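Local coordinates for protein transport protein SEC16 (PDB 3MZK) that helps to initiate assembly of the COPII coat, which forms transport vesicles at the endoplasmic reticulum and selects their cargo, and also takes part in autophagy, at residues S97-I102 with N251-V256. Sequence-based numbering, arbitrary orientation.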
loop_
_atom_site.group_PDB
_atom_site.type_symbol
_atom_site.label_atom_id
_atom_site.label_comp_id
_atom_site.label_asym_id
_atom_site.label_seq_id
_atom_site.Cartn_x
_atom_site.Cartn_y
_atom_site.Cartn_z
ATOM N N SER B 97 -6.089 7.065 -46.120
ATOM C CA SER B 97 -5.935 8.215 -45.230
ATOM C C SER B 97 -6.613 8.042 -43.868
ATOM O O SER B 97 -6.270 8.728 -42.907
ATOM C CB SER B 97 -6.455 9.483 -45.907
ATOM O OG SER B 97 -7.863 9.440 -46.042
ATOM N N THR B 98 -7.575 7.127 -43.789
ATOM C CA THR B 98 -8.320 6.897 -42.553
ATOM C C THR B 98 -7.436 6.424 -41.394
ATOM O O THR B 98 -6.739 5.410 -41.499
ATOM C CB THR B 98 -9.462 5.880 -42.762
ATOM O OG1 THR B 98 -10.476 6.456 -43.596
ATOM C CG2 THR B 98 -10.073 5.487 -41.425
ATOM N N ASP B 99 -7.480 7.166 -40.289
ATOM C CA ASP B 99 -6.733 6.820 -39.083
ATOM C C ASP B 99 -7.331 5.579 -38.424
ATOM O O ASP B 99 -8.480 5.589 -37.990
ATOM C CB ASP B 99 -6.728 7.995 -38.104
ATOM C CG ASP B 99 -5.788 7.776 -36.926
ATOM O OD1 ASP B 99 -5.639 6.617 -36.477
ATOM O OD2 ASP B 99 -5.198 8.768 -36.443
ATOM N N MET B 100 -6.543 4.510 -38.346
ATOM C CA MET B 100 -7.055 3.219 -37.906
ATOM C C MET B 100 -6.663 2.868 -36.474
ATOM O O MET B 100 -6.884 1.745 -36.029
ATOM C CB MET B 100 -6.572 2.126 -38.855
ATOM C CG MET B 100 -6.813 2.436 -40.326
ATOM S SD MET B 100 -8.553 2.385 -40.773
ATOM C CE MET B 100 -8.962 0.695 -40.346
ATOM N N THR B 101 -6.087 3.830 -35.756
ATOM C CA THR B 101 -5.675 3.619 -34.376
ATOM C C THR B 101 -6.764 2.954 -33.527
ATOM O O THR B 101 -6.553 1.873 -32.972
ATOM C CB THR B 101 -5.255 4.942 -33.703
ATOM O OG1 THR B 101 -4.140 5.512 -34.404
ATOM C CG2 THR B 101 -4.869 4.707 -32.242
ATOM N N ILE B 102 -7.920 3.606 -33.425
ATOM C CA ILE B 102 -9.024 3.105 -32.607
ATOM C C ILE B 102 -9.512 1.733 -33.065
ATOM O O ILE B 102 -9.768 0.847 -32.247
ATOM C CB ILE B 102 -10.211 4.087 -32.606
ATOM C CG1 ILE B 102 -9.829 5.375 -31.878
ATOM C CG2 ILE B 102 -11.435 3.456 -31.961
ATOM C CD1 ILE B 102 -10.822 6.488 -32.074
ATOM N N ASN B 251 1.752 16.138 -30.848
ATOM C CA ASN B 251 2.562 14.927 -30.707
ATOM C C ASN B 251 2.034 13.925 -29.689
ATOM O O ASN B 251 2.797 13.116 -29.166
ATOM C CB ASN B 251 4.007 15.284 -30.353
ATOM C CG ASN B 251 4.692 16.077 -31.442
ATOM O OD1 ASN B 251 5.334 15.512 -32.326
ATOM N ND2 ASN B 251 4.555 17.395 -31.387
ATOM N N TRP B 252 0.733 13.966 -29.417
ATOM C CA TRP B 252 0.151 13.127 -28.373
ATOM C C TRP B 252 0.414 11.645 -28.598
ATOM O O TRP B 252 0.565 10.883 -27.647
ATOM C CB TRP B 252 -1.352 13.372 -28.247
ATOM C CG TRP B 252 -2.168 12.838 -29.393
ATOM C CD1 TRP B 252 -2.482 13.491 -30.550
ATOM C CD2 TRP B 252 -2.782 11.547 -29.484
ATOM N NE1 TRP B 252 -3.249 12.686 -31.356
ATOM C CE2 TRP B 252 -3.448 11.487 -30.725
ATOM C CE3 TRP B 252 -2.830 10.434 -28.640
ATOM C CZ2 TRP B 252 -4.152 10.364 -31.140
ATOM C CZ3 TRP B 252 -3.530 9.318 -29.056
ATOM C CH2 TRP B 252 -4.182 9.290 -30.293
ATOM N N LYS B 253 0.472 11.234 -29.857
ATOM C CA LYS B 253 0.670 9.827 -30.176
ATOM C C LYS B 253 2.001 9.273 -29.657
ATOM O O LYS B 253 2.031 8.219 -29.025
ATOM C CB LYS B 253 0.538 9.596 -31.678
ATOM C CG LYS B 253 -0.876 9.323 -32.121
ATOM C CD LYS B 253 -0.923 9.011 -33.600
ATOM C CE LYS B 253 -2.336 8.777 -34.086
ATOM N NZ LYS B 253 -2.345 8.578 -35.554
ATOM N N SER B 254 3.092 9.986 -29.926
ATOM C CA SER B 254 4.417 9.548 -29.497
ATOM C C SER B 254 4.607 9.721 -27.995
ATOM O O SER B 254 5.370 8.988 -27.372
ATOM C CB SER B 254 5.508 10.301 -30.261
ATOM O OG SER B 254 5.341 11.703 -30.141
ATOM N N ILE B 255 3.910 10.696 -27.421
ATOM C CA ILE B 255 3.977 10.945 -25.985
ATOM C C ILE B 255 3.402 9.771 -25.196
ATOM O O ILE B 255 4.070 9.187 -24.352
ATOM C CB ILE B 255 3.217 12.224 -25.600
ATOM C CG1 ILE B 255 3.858 13.444 -26.261
ATOM C CG2 ILE B 255 3.187 12.387 -24.095
ATOM C CD1 ILE B 255 3.181 14.752 -25.913
ATOM N N VAL B 256 2.154 9.429 -25.481
ATOM C CA VAL B 256 1.518 8.296 -24.832
ATOM C C VAL B 256 2.324 7.022 -25.077
ATOM O O VAL B 256 2.504 6.210 -24.174
ATOM C CB VAL B 256 0.058 8.120 -25.315
ATOM C CG1 VAL B 256 -0.580 6.894 -24.677
ATOM C CG2 VAL B 256 -0.741 9.359 -24.984
#
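Lys253 and Asp99 reach for each other from opposite directions and close a salt bridge between the start of helix 252-261 and the loop that leads into helix 101-111. The lysine does most of the reaching: beyond CG its chain is fully extended, with chi2 to chi4 all near 180°, and this carries the ammonium over a backbone gap of 9.8 Å between Lys253 CA and Thr101 CA. Lys253 NZ donates to Asp99 OD2 at 3.0 Å, arriving on the syn side but 33° out of the carboxylate plane. The other carboxylate oxygen is committed to its own segment. Asp99 OD1 accepts from Thr101 N at 2.9 Å, in an Asx turn, and from Thr101 OG1 at 2.8 Å through its syn lone pair. These two bonds hold the carboxylate at OD1, so its rotation is probably largely set without the lysine.

Thr101 slides alongside the end of the lysine, its OG1 3.7 Å from Lys253 NZ, too long for a bond. This is the buried side, where Thr101 also touches Leu123 of helix 116-123. At the root of the lysine, Lys253 CG lies 3.5 Å above the plane of the Trp252 ring, offset toward its rim, while that indole packs on Phe284 and Leu300. Asp99, by contrast, is exposed, and the segments bury just 108 Å² between them. With an alanine at Lys253, the Asp99 carboxylate would probably lose its ionic mate, and the segments the one direct bond between them. The arrangement is a partly buried salt bridge with its solvent side at Asp99, joining the first turn of helix 252-261 to the Asx turn that leads into helix 101-111, within the elongated, mostly helical ACE1-type (ancestral coatomer element) central domain of Sec16.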